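Local coordinates for putative peptide ABC-transport system periplasmic peptide-binding protein (Campylobacter jejuni, PDB 4OEV) that binds nickel outside the cytoplasm, here together with oxalate, as the extracytoplasmic binding protein of an ABC-type importer, at residues 54-67 / 116-130. Residues are numbered along the deposited sequence; the frame is centred on the assembly and turned at random.
Sequences WDISKDGLVYDIFL and SHVKITLFKPYPAFL
Tyr63 and Phe129 meet edge to face beside the antiparallel strands 62-67 and 117-122, their ring planes at 89°. Tyr63 and Ile120, like Ile65 and Val118, exchange paired backbone N-H...O bonds. From CB, 4.1 Å from Ile120 CB, the tyrosine chain runs out over the start of helix 129-132. CG is anti to its carbonyl carbon (chi1 -74°), and this carries one ring face onto Phe129, whose CD2 stands over the ring centre; Ile56 CG1 lies over the opposite face, toward its rim. CE2 touches Leu122 CD1 obliquely at 3.8 Å, while Leu130 CG comes to the ring edge beside CE1. The tip, Tyr63 OH, lies between two waters in the ring plane, which tie it to Gly60 O and Tyr126 N and to Pro127 O. Leu130 goes on to lay CD2 over the five-membered ring of Trp54, a CH-pi contact.

On the other face of the sheet, His117 NE2 donates to the anti side of Asp64 OD1 (2.7 Å), tilted from the carboxylate plane, while Phe66 stacks offset on the imidazole. Strands 51-56 and 62-67 form a beta hairpin, strand 107-114 flanks 117-122, and helix 81-92 packs against Leu67, Val118 and Ile120.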
ATOM      1  N   TRP A  54     -17.213 -19.036   8.817  1.00 54.85           N
ATOM      2  CA  TRP A  54     -16.424 -19.889   7.938  1.00 60.91           C
ATOM      3  C   TRP A  54     -15.658 -20.969   8.718  1.00 61.39           C
ATOM      4  O   TRP A  54     -15.266 -20.755   9.868  1.00 54.54           O
ATOM      5  CB  TRP A  54     -15.446 -19.028   7.103  1.00 52.04           C
ATOM      6  CG  TRP A  54     -14.586 -18.094   7.912  1.00 50.54           C
ATOM      7  CD1 TRP A  54     -13.376 -18.366   8.485  1.00 56.35           C
ATOM      8  CD2 TRP A  54     -14.900 -16.737   8.276  1.00 49.94           C
ATOM      9  NE1 TRP A  54     -12.903 -17.252   9.153  1.00 54.21           N
ATOM     10  CE2 TRP A  54     -13.835 -16.251   9.047  1.00 53.23           C
ATOM     11  CE3 TRP A  54     -15.968 -15.887   7.997  1.00 50.45           C
ATOM     12  CZ2 TRP A  54     -13.819 -14.954   9.551  1.00 51.61           C
ATOM     13  CZ3 TRP A  54     -15.961 -14.610   8.522  1.00 49.72           C
ATOM     14  CH2 TRP A  54     -14.900 -14.160   9.286  1.00 50.22           C
ATOM     15  N   ASP A  55     -15.459 -22.121   8.072  1.00 60.21           N
ATOM     16  CA  ASP A  55     -14.658 -23.223   8.583  1.00 55.69           C
ATOM     17  C   ASP A  55     -13.584 -23.620   7.573  1.00 56.65           C
ATOM     18  O   ASP A  55     -13.886 -23.805   6.390  1.00 55.76           O
ATOM     19  CB  ASP A  55     -15.570 -24.442   8.893  1.00 61.55           C
ATOM     20  CG  ASP A  55     -16.705 -24.098   9.875  1.00 63.39           C
ATOM     21  OD1 ASP A  55     -16.429 -23.997  11.093  1.00 66.56           O
ATOM     22  OD2 ASP A  55     -17.836 -23.817   9.431  1.00 61.21           O
ATOM     23  N   ILE A  56     -12.366 -23.850   8.060  1.00 56.20           N
ATOM     24  CA  ILE A  56     -11.245 -24.290   7.220  1.00 55.22           C
ATOM     25  C   ILE A  56     -10.793 -25.693   7.590  1.00 55.64           C
ATOM     26  O   ILE A  56     -10.651 -26.017   8.782  1.00 55.16           O
ATOM     27  CB  ILE A  56     -10.057 -23.362   7.358  1.00 56.44           C
ATOM     28  CG1 ILE A  56     -10.514 -21.903   7.219  1.00 58.71           C
ATOM     29  CG2 ILE A  56      -9.001 -23.744   6.349  1.00 49.45           C
ATOM     30  CD1 ILE A  56      -9.409 -20.900   7.243  1.00 58.25           C
ATOM     31  N   SER A  57     -10.555 -26.524   6.572  1.00 54.13           N
ATOM     32  CA  SER A  57     -10.189 -27.912   6.806  1.00 60.01           C
ATOM     33  C   SER A  57      -8.821 -27.986   7.485  1.00 61.84           C
ATOM     34  O   SER A  57      -8.050 -27.005   7.498  1.00 57.21           O
ATOM     35  CB  SER A  57     -10.197 -28.684   5.492  1.00 60.12           C
ATOM     36  OG  SER A  57      -9.047 -28.298   4.733  1.00 54.16           O
ATOM     37  N   LYS A  58      -8.514 -29.144   8.056  1.00 66.84           N
ATOM     38  CA  LYS A  58      -7.270 -29.293   8.806  1.00 68.41           C
ATOM     39  C   LYS A  58      -6.051 -29.131   7.889  1.00 63.49           C
ATOM     40  O   LYS A  58      -5.007 -28.644   8.326  1.00 59.43           O
ATOM     41  CB  LYS A  58      -7.254 -30.646   9.523  1.00 75.46           C
ATOM     42  CG  LYS A  58      -6.045 -30.913  10.402  1.00 78.61           C
ATOM     43  CD  LYS A  58      -6.059 -32.375  10.881  1.00 84.09           C
ATOM     44  CE  LYS A  58      -5.910 -33.373   9.711  1.00 86.26           C
ATOM     45  NZ  LYS A  58      -4.668 -33.134   8.896  1.00 85.85           N
ATOM     46  N   ASP A  59      -6.180 -29.521   6.623  1.00 64.52           N
ATOM     47  CA  ASP A  59      -5.048 -29.400   5.689  1.00 64.47           C
ATOM     48  C   ASP A  59      -4.902 -27.997   5.098  1.00 61.26           C
ATOM     49  O   ASP A  59      -3.947 -27.724   4.343  1.00 62.16           O
ATOM     50  CB  ASP A  59      -5.167 -30.434   4.546  1.00 65.55           C
ATOM     51  CG  ASP A  59      -6.425 -30.260   3.711  1.00 65.45           C
ATOM     52  OD1 ASP A  59      -7.109 -29.227   3.846  1.00 65.53           O
ATOM     53  OD2 ASP A  59      -6.744 -31.182   2.921  1.00 66.68           O
ATOM     54  N   GLY A  60      -5.854 -27.117   5.419  1.00 57.97           N
ATOM     55  CA  GLY A  60      -5.819 -25.740   4.939  1.00 54.01           C
ATOM     56  C   GLY A  60      -6.308 -25.578   3.497  1.00 52.88           C
ATOM     57  O   GLY A  60      -6.204 -24.490   2.928  1.00 51.29           O
ATOM     58  N   LEU A  61      -6.840 -26.651   2.894  1.00 49.65           N
ATOM     59  CA  LEU A  61      -7.164 -26.595   1.466  1.00 53.25           C
ATOM     60  C   LEU A  61      -8.619 -26.219   1.157  1.00 51.58           C
ATOM     61  O   LEU A  61      -8.915 -25.800   0.026  1.00 50.88           O
ATOM     62  CB  LEU A  61      -6.855 -27.941   0.770  1.00 54.48           C
ATOM     63  CG  LEU A  61      -5.395 -28.367   0.682  1.00 54.36           C
ATOM     64  CD1 LEU A  61      -5.215 -29.579  -0.218  1.00 53.83           C
ATOM     65  CD2 LEU A  61      -4.562 -27.199   0.206  1.00 52.56           C
ATOM     66  N   VAL A  62      -9.505 -26.353   2.137  1.00 51.61           N
ATOM     67  CA  VAL A  62     -10.947 -26.184   1.890  1.00 52.81           C
ATOM     68  C   VAL A  62     -11.627 -25.170   2.813  1.00 52.57           C
ATOM     69  O   VAL A  62     -11.532 -25.266   4.044  1.00 52.88           O
ATOM     70  CB  VAL A  62     -11.684 -27.529   2.006  1.00 55.17           C
ATOM     71  CG1 VAL A  62     -13.177 -27.320   1.959  1.00 56.52           C
ATOM     72  CG2 VAL A  62     -11.256 -28.452   0.873  1.00 55.64           C
ATOM     73  N   TYR A  63     -12.326 -24.220   2.195  1.00 52.20           N
ATOM     74  CA  TYR A  63     -13.000 -23.120   2.916  1.00 51.91           C
ATOM     75  C   TYR A  63     -14.480 -23.221   2.738  1.00 53.65           C
ATOM     76  O   TYR A  63     -14.976 -23.040   1.626  1.00 53.86           O
ATOM     77  CB  TYR A  63     -12.552 -21.740   2.399  1.00 49.94           C
ATOM     78  CG  TYR A  63     -11.159 -21.336   2.820  1.00 53.05           C
ATOM     79  CD1 TYR A  63     -10.954 -20.239   3.643  1.00 49.68           C
ATOM     80  CD2 TYR A  63     -10.055 -22.057   2.406  1.00 47.61           C
ATOM     81  CE1 TYR A  63      -9.678 -19.859   4.035  1.00 45.53           C
ATOM     82  CE2 TYR A  63      -8.790 -21.706   2.803  1.00 47.04           C
ATOM     83  CZ  TYR A  63      -8.605 -20.599   3.611  1.00 45.05           C
ATOM     84  OH  TYR A  63      -7.338 -20.283   4.013  1.00 43.68           O
ATOM     85  N   ASP A  64     -15.194 -23.439   3.842  1.00 54.95           N
ATOM     86  CA  ASP A  64     -16.645 -23.396   3.806  1.00 56.65           C
ATOM     87  C   ASP A  64     -17.079 -22.047   4.336  1.00 55.97           C
ATOM     88  O   ASP A  64     -16.807 -21.738   5.498  1.00 55.64           O
ATOM     89  CB  ASP A  64     -17.272 -24.513   4.645  1.00 58.79           C
ATOM     90  CG  ASP A  64     -17.225 -25.871   3.954  1.00 66.41           C
ATOM     91  OD1 ASP A  64     -18.037 -26.100   3.034  1.00 61.12           O
ATOM     92  OD2 ASP A  64     -16.394 -26.707   4.364  1.00 66.59           O
ATOM     93  N   ILE A  65     -17.691 -21.227   3.484  1.00 55.77           N
ATOM     94  CA  ILE A  65     -18.060 -19.867   3.896  1.00 56.80           C
ATOM     95  C   ILE A  65     -19.586 -19.673   3.900  1.00 59.38           C
ATOM     96  O   ILE A  65     -20.247 -19.987   2.908  1.00 60.71           O
ATOM     97  CB  ILE A  65     -17.422 -18.816   3.013  1.00 53.20           C
ATOM     98  CG1 ILE A  65     -15.912 -19.014   3.010  1.00 51.81           C
ATOM     99  CG2 ILE A  65     -17.790 -17.412   3.505  1.00 53.70           C
ATOM    100  CD1 ILE A  65     -15.167 -17.874   2.384  1.00 49.92           C
ATOM    101  N   PHE A  66     -20.114 -19.155   5.015  1.00 58.81           N
ATOM    102  CA  PHE A  66     -21.562 -18.941   5.220  1.00 62.04           C
ATOM    103  C   PHE A  66     -21.916 -17.437   5.225  1.00 63.66           C
ATOM    104  O   PHE A  66     -21.350 -16.639   5.992  1.00 63.16           O
ATOM    105  CB  PHE A  66     -21.981 -19.632   6.519  1.00 60.88           C
ATOM    106  CG  PHE A  66     -21.621 -21.095   6.545  1.00 61.69           C
ATOM    107  CD1 PHE A  66     -22.445 -22.045   5.952  1.00 63.57           C
ATOM    108  CD2 PHE A  66     -20.451 -21.516   7.144  1.00 60.66           C
ATOM    109  CE1 PHE A  66     -22.086 -23.392   5.946  1.00 64.38           C
ATOM    110  CE2 PHE A  66     -20.079 -22.832   7.148  1.00 61.43           C
ATOM    111  CZ  PHE A  66     -20.903 -23.791   6.551  1.00 65.33           C
ATOM    112  N   LEU A  67     -22.834 -17.062   4.336  1.00 59.47           N
ATOM    113  CA  LEU A  67     -23.091 -15.654   4.020  1.00 58.76           C
ATOM    114  C   LEU A  67     -24.299 -15.048   4.726  1.00 65.18           C
ATOM    115  O   LEU A  67     -25.211 -15.789   5.094  1.00 62.29           O
ATOM    116  CB  LEU A  67     -23.293 -15.524   2.521  1.00 58.75           C
ATOM    117  CG  LEU A  67     -22.184 -16.249   1.743  1.00 57.54           C
ATOM    118  CD1 LEU A  67     -22.486 -16.184   0.285  1.00 58.98           C
ATOM    119  CD2 LEU A  67     -20.836 -15.529   2.063  1.00 55.11           C
ATOM    120  N   SER A 116     -26.456 -19.519   0.681  1.00 71.35           N
ATOM    121  CA  SER A 116     -25.667 -18.805   1.689  1.00 66.75           C
ATOM    122  C   SER A 116     -24.405 -19.583   2.069  1.00 63.52           C
ATOM    123  O   SER A 116     -23.853 -19.364   3.136  1.00 62.63           O
ATOM    124  CB  SER A 116     -26.540 -18.581   2.934  1.00 66.14           C
ATOM    125  OG  SER A 116     -27.581 -17.680   2.631  1.00 67.09           O
ATOM    126  N   HIS A 117     -23.995 -20.528   1.216  1.00 63.64           N
ATOM    127  CA  HIS A 117     -22.897 -21.446   1.507  1.00 62.85           C
ATOM    128  C   HIS A 117     -22.064 -21.662   0.244  1.00 61.75           C
ATOM    129  O   HIS A 117     -22.553 -22.218  -0.743  1.00 62.96           O
ATOM    130  CB  HIS A 117     -23.408 -22.818   1.983  1.00 69.43           C
ATOM    131  CG  HIS A 117     -22.325 -23.805   2.333  1.00 66.70           C
ATOM    132  ND1 HIS A 117     -22.581 -25.154   2.521  1.00 67.19           N
ATOM    133  CD2 HIS A 117     -21.003 -23.639   2.588  1.00 62.38           C
ATOM    134  CE1 HIS A 117     -21.457 -25.780   2.826  1.00 66.12           C
ATOM    135  NE2 HIS A 117     -20.485 -24.880   2.883  1.00 63.56           N
ATOM    136  N   VAL A 118     -20.805 -21.233   0.285  1.00 59.55           N
ATOM    137  CA  VAL A 118     -19.879 -21.557  -0.816  1.00 58.53           C
ATOM    138  C   VAL A 118     -18.767 -22.410  -0.237  1.00 57.84           C
ATOM    139  O   VAL A 118     -18.432 -22.329   0.943  1.00 57.40           O
ATOM    140  CB  VAL A 118     -19.318 -20.328  -1.566  1.00 57.52           C
ATOM    141  CG1 VAL A 118     -20.463 -19.528  -2.190  1.00 58.33           C
ATOM    142  CG2 VAL A 118     -18.408 -19.457  -0.663  1.00 57.29           C
ATOM    143  N   LYS A 119     -18.281 -23.326  -1.063  1.00 58.07           N
ATOM    144  CA  LYS A 119     -17.215 -24.214  -0.680  1.00 57.61           C
ATOM    145  C   LYS A 119     -16.077 -23.909  -1.644  1.00 55.84           C
ATOM    146  O   LYS A 119     -16.160 -24.252  -2.823  1.00 56.47           O
ATOM    147  CB  LYS A 119     -17.665 -25.672  -0.780  1.00 59.73           C
ATOM    148  CG  LYS A 119     -16.683 -26.711  -0.280  1.00 65.90           C
ATOM    149  CD  LYS A 119     -17.247 -28.110  -0.588  1.00 72.86           C
ATOM    150  CE  LYS A 119     -16.704 -29.156   0.353  1.00 76.14           C
ATOM    151  NZ  LYS A 119     -15.213 -29.169   0.252  1.00 75.07           N
ATOM    152  N   ILE A 120     -15.022 -23.293  -1.124  1.00 57.34           N
ATOM    153  CA  ILE A 120     -13.879 -22.894  -1.936  1.00 52.16           C
ATOM    154  C   ILE A 120     -12.791 -23.906  -1.708  1.00 51.94           C
ATOM    155  O   ILE A 120     -12.429 -24.193  -0.573  1.00 51.89           O
ATOM    156  CB  ILE A 120     -13.378 -21.474  -1.558  1.00 50.20           C
ATOM    157  CG1 ILE A 120     -14.516 -20.474  -1.644  1.00 50.61           C
ATOM    158  CG2 ILE A 120     -12.180 -21.053  -2.456  1.00 48.44           C
ATOM    159  CD1 ILE A 120     -14.253 -19.183  -0.858  1.00 49.17           C
ATOM    160  N   THR A 121     -12.282 -24.475  -2.794  1.00 51.97           N
ATOM    161  CA  THR A 121     -11.180 -25.405  -2.684  1.00 51.77           C
ATOM    162  C   THR A 121      -9.925 -24.832  -3.372  1.00 51.60           C
ATOM    163  O   THR A 121      -9.966 -24.260  -4.471  1.00 49.32           O
ATOM    164  CB  THR A 121     -11.529 -26.806  -3.288  1.00 53.73           C
ATOM    165  OG1 THR A 121     -12.579 -27.404  -2.516  1.00 55.56           O
ATOM    166  CG2 THR A 121     -10.318 -27.709  -3.255  1.00 53.50           C
ATOM    167  N   LEU A 122      -8.812 -25.005  -2.692  1.00 48.89           N
ATOM    168  CA  LEU A 122      -7.547 -24.412  -3.143  1.00 47.03           C
ATOM    169  C   LEU A 122      -6.594 -25.486  -3.639  1.00 51.66           C
ATOM    170  O   LEU A 122      -6.670 -26.627  -3.208  1.00 48.69           O
ATOM    171  CB  LEU A 122      -6.892 -23.646  -2.022  1.00 45.63           C
ATOM    172  CG  LEU A 122      -7.582 -22.497  -1.294  1.00 46.69           C
ATOM    173  CD1 LEU A 122      -6.597 -21.991  -0.240  1.00 45.25           C
ATOM    174  CD2 LEU A 122      -7.942 -21.430  -2.309  1.00 46.54           C
ATOM    175  N   PHE A 123      -5.648 -25.112  -4.496  1.00 51.46           N
ATOM    176  CA  PHE A 123      -4.626 -26.072  -4.939  1.00 51.23           C
ATOM    177  C   PHE A 123      -3.644 -26.406  -3.801  1.00 51.04           C
ATOM    178  O   PHE A 123      -3.219 -27.552  -3.627  1.00 51.89           O
ATOM    179  CB  PHE A 123      -3.835 -25.516  -6.123  1.00 49.31           C
ATOM    180  CG  PHE A 123      -4.623 -25.361  -7.384  1.00 48.97           C
ATOM    181  CD1 PHE A 123      -4.975 -26.462  -8.138  1.00 50.00           C
ATOM    182  CD2 PHE A 123      -4.972 -24.098  -7.838  1.00 49.29           C
ATOM    183  CE1 PHE A 123      -5.677 -26.310  -9.308  1.00 50.51           C
ATOM    184  CE2 PHE A 123      -5.690 -23.942  -9.005  1.00 49.72           C
ATOM    185  CZ  PHE A 123      -6.038 -25.051  -9.739  1.00 49.02           C
ATOM    186  N   LYS A 124      -3.230 -25.367  -3.081  1.00 50.89           N
ATOM    187  CA  LYS A 124      -2.288 -25.495  -1.982  1.00 50.39           C
ATOM    188  C   LYS A 124      -2.717 -24.493  -0.904  1.00 47.20           C
ATOM    189  O   LYS A 124      -3.495 -23.584  -1.185  1.00 47.12           O
ATOM    190  CB  LYS A 124      -0.852 -25.268  -2.481  1.00 54.59           C
ATOM    191  CG  LYS A 124      -0.689 -24.096  -3.390  1.00 57.81           C
ATOM    192  CD  LYS A 124       0.629 -24.144  -4.139  1.00 59.17           C
ATOM    193  CE  LYS A 124       0.400 -23.948  -5.632  1.00 61.99           C
ATOM    194  NZ  LYS A 124       1.549 -23.227  -6.302  1.00 60.29           N
ATOM    195  N   PRO A 125      -2.221 -24.645   0.334  1.00 46.32           N
ATOM    196  CA  PRO A 125      -2.723 -23.723   1.371  1.00 46.42           C
ATOM    197  C   PRO A 125      -2.369 -22.271   1.049  1.00 43.89           C
ATOM    198  O   PRO A 125      -1.326 -22.034   0.439  1.00 41.28           O
ATOM    199  CB  PRO A 125      -1.999 -24.191   2.649  1.00 46.39           C
ATOM    200  CG  PRO A 125      -1.476 -25.596   2.323  1.00 45.67           C
ATOM    201  CD  PRO A 125      -1.209 -25.587   0.855  1.00 45.10           C
ATOM    202  N   TYR A 126      -3.219 -21.326   1.466  1.00 44.12           N
ATOM    203  CA  TYR A 126      -2.951 -19.899   1.316  1.00 43.76           C
ATOM    204  C   TYR A 126      -3.607 -19.232   2.497  1.00 45.38           C
ATOM    205  O   TYR A 126      -4.736 -18.752   2.389  1.00 43.52           O
ATOM    206  CB  TYR A 126      -3.496 -19.352  -0.019  1.00 43.70           C
ATOM    207  CG  TYR A 126      -3.131 -17.911  -0.283  1.00 43.14           C
ATOM    208  CD1 TYR A 126      -1.784 -17.493  -0.341  1.00 42.17           C
ATOM    209  CD2 TYR A 126      -4.124 -16.959  -0.472  1.00 42.34           C
ATOM    210  CE1 TYR A 126      -1.473 -16.162  -0.546  1.00 38.73           C
ATOM    211  CE2 TYR A 126      -3.829 -15.668  -0.694  1.00 40.18           C
ATOM    212  CZ  TYR A 126      -2.494 -15.251  -0.745  1.00 39.08           C
ATOM    213  OH  TYR A 126      -2.219 -13.925  -0.956  1.00 39.77           O
ATOM    214  N   PRO A 127      -2.933 -19.266   3.656  1.00 48.51           N
ATOM    215  CA  PRO A 127      -3.513 -18.753   4.903  1.00 48.34           C
ATOM    216  C   PRO A 127      -3.953 -17.293   4.765  1.00 45.96           C
ATOM    217  O   PRO A 127      -4.917 -16.886   5.421  1.00 43.40           O
ATOM    218  CB  PRO A 127      -2.355 -18.841   5.901  1.00 50.02           C
ATOM    219  CG  PRO A 127      -1.330 -19.710   5.286  1.00 48.04           C
ATOM    220  CD  PRO A 127      -1.540 -19.715   3.827  1.00 47.18           C
ATOM    221  N   ALA A 128      -3.309 -16.541   3.878  1.00 43.20           N
ATOM    222  CA  ALA A 128      -3.667 -15.137   3.690  1.00 41.76           C
ATOM    223  C   ALA A 128      -5.063 -14.965   3.079  1.00 42.77           C
ATOM    224  O   ALA A 128      -5.547 -13.845   2.932  1.00 36.54           O
ATOM    225  CB  ALA A 128      -2.635 -14.438   2.832  1.00 34.54           C
ATOM    226  N   PHE A 129      -5.730 -16.074   2.740  1.00 38.31           N
ATOM    227  CA  PHE A 129      -6.967 -15.997   1.981  1.00 39.20           C
ATOM    228  C   PHE A 129      -8.088 -15.188   2.668  1.00 39.79           C
ATOM    229  O   PHE A 129      -8.849 -14.493   1.995  1.00 39.90           O
ATOM    230  CB  PHE A 129      -7.514 -17.440   1.711  1.00 40.81           C
ATOM    231  CG  PHE A 129      -8.589 -17.503   0.676  1.00 41.74           C
ATOM    232  CD1 PHE A 129      -8.522 -16.719  -0.466  1.00 43.31           C
ATOM    233  CD2 PHE A 129      -9.661 -18.445   0.800  1.00 43.62           C
ATOM    234  CE1 PHE A 129      -9.506 -16.775  -1.438  1.00 45.87           C
ATOM    235  CE2 PHE A 129     -10.639 -18.517  -0.169  1.00 50.84           C
ATOM    236  CZ  PHE A 129     -10.580 -17.704  -1.297  1.00 43.78           C
ATOM    237  N   LEU A 130      -8.245 -15.349   3.981  1.00 40.37           N
ATOM    238  CA  LEU A 130      -9.312 -14.640   4.692  1.00 41.09           C
ATOM    239  C   LEU A 130      -9.037 -13.135   4.660  1.00 40.45           C
ATOM    240  O   LEU A 130      -9.963 -12.345   4.486  1.00 40.81           O
ATOM    241  CB  LEU A 130      -9.420 -15.132   6.127  1.00 42.01           C
ATOM    242  CG  LEU A 130     -10.080 -16.515   6.210  1.00 49.38           C
ATOM    243  CD1 LEU A 130      -9.988 -17.048   7.633  1.00 51.95           C
ATOM    244  CD2 LEU A 130     -11.530 -16.434   5.751  1.00 46.98           C
TER
HETATM  245  O   HOH W   1      -5.171 -21.982   3.685  1.00 34.43           O
HETATM  246  O   HOH W   2      -7.033 -18.148   5.502  1.00 37.42           O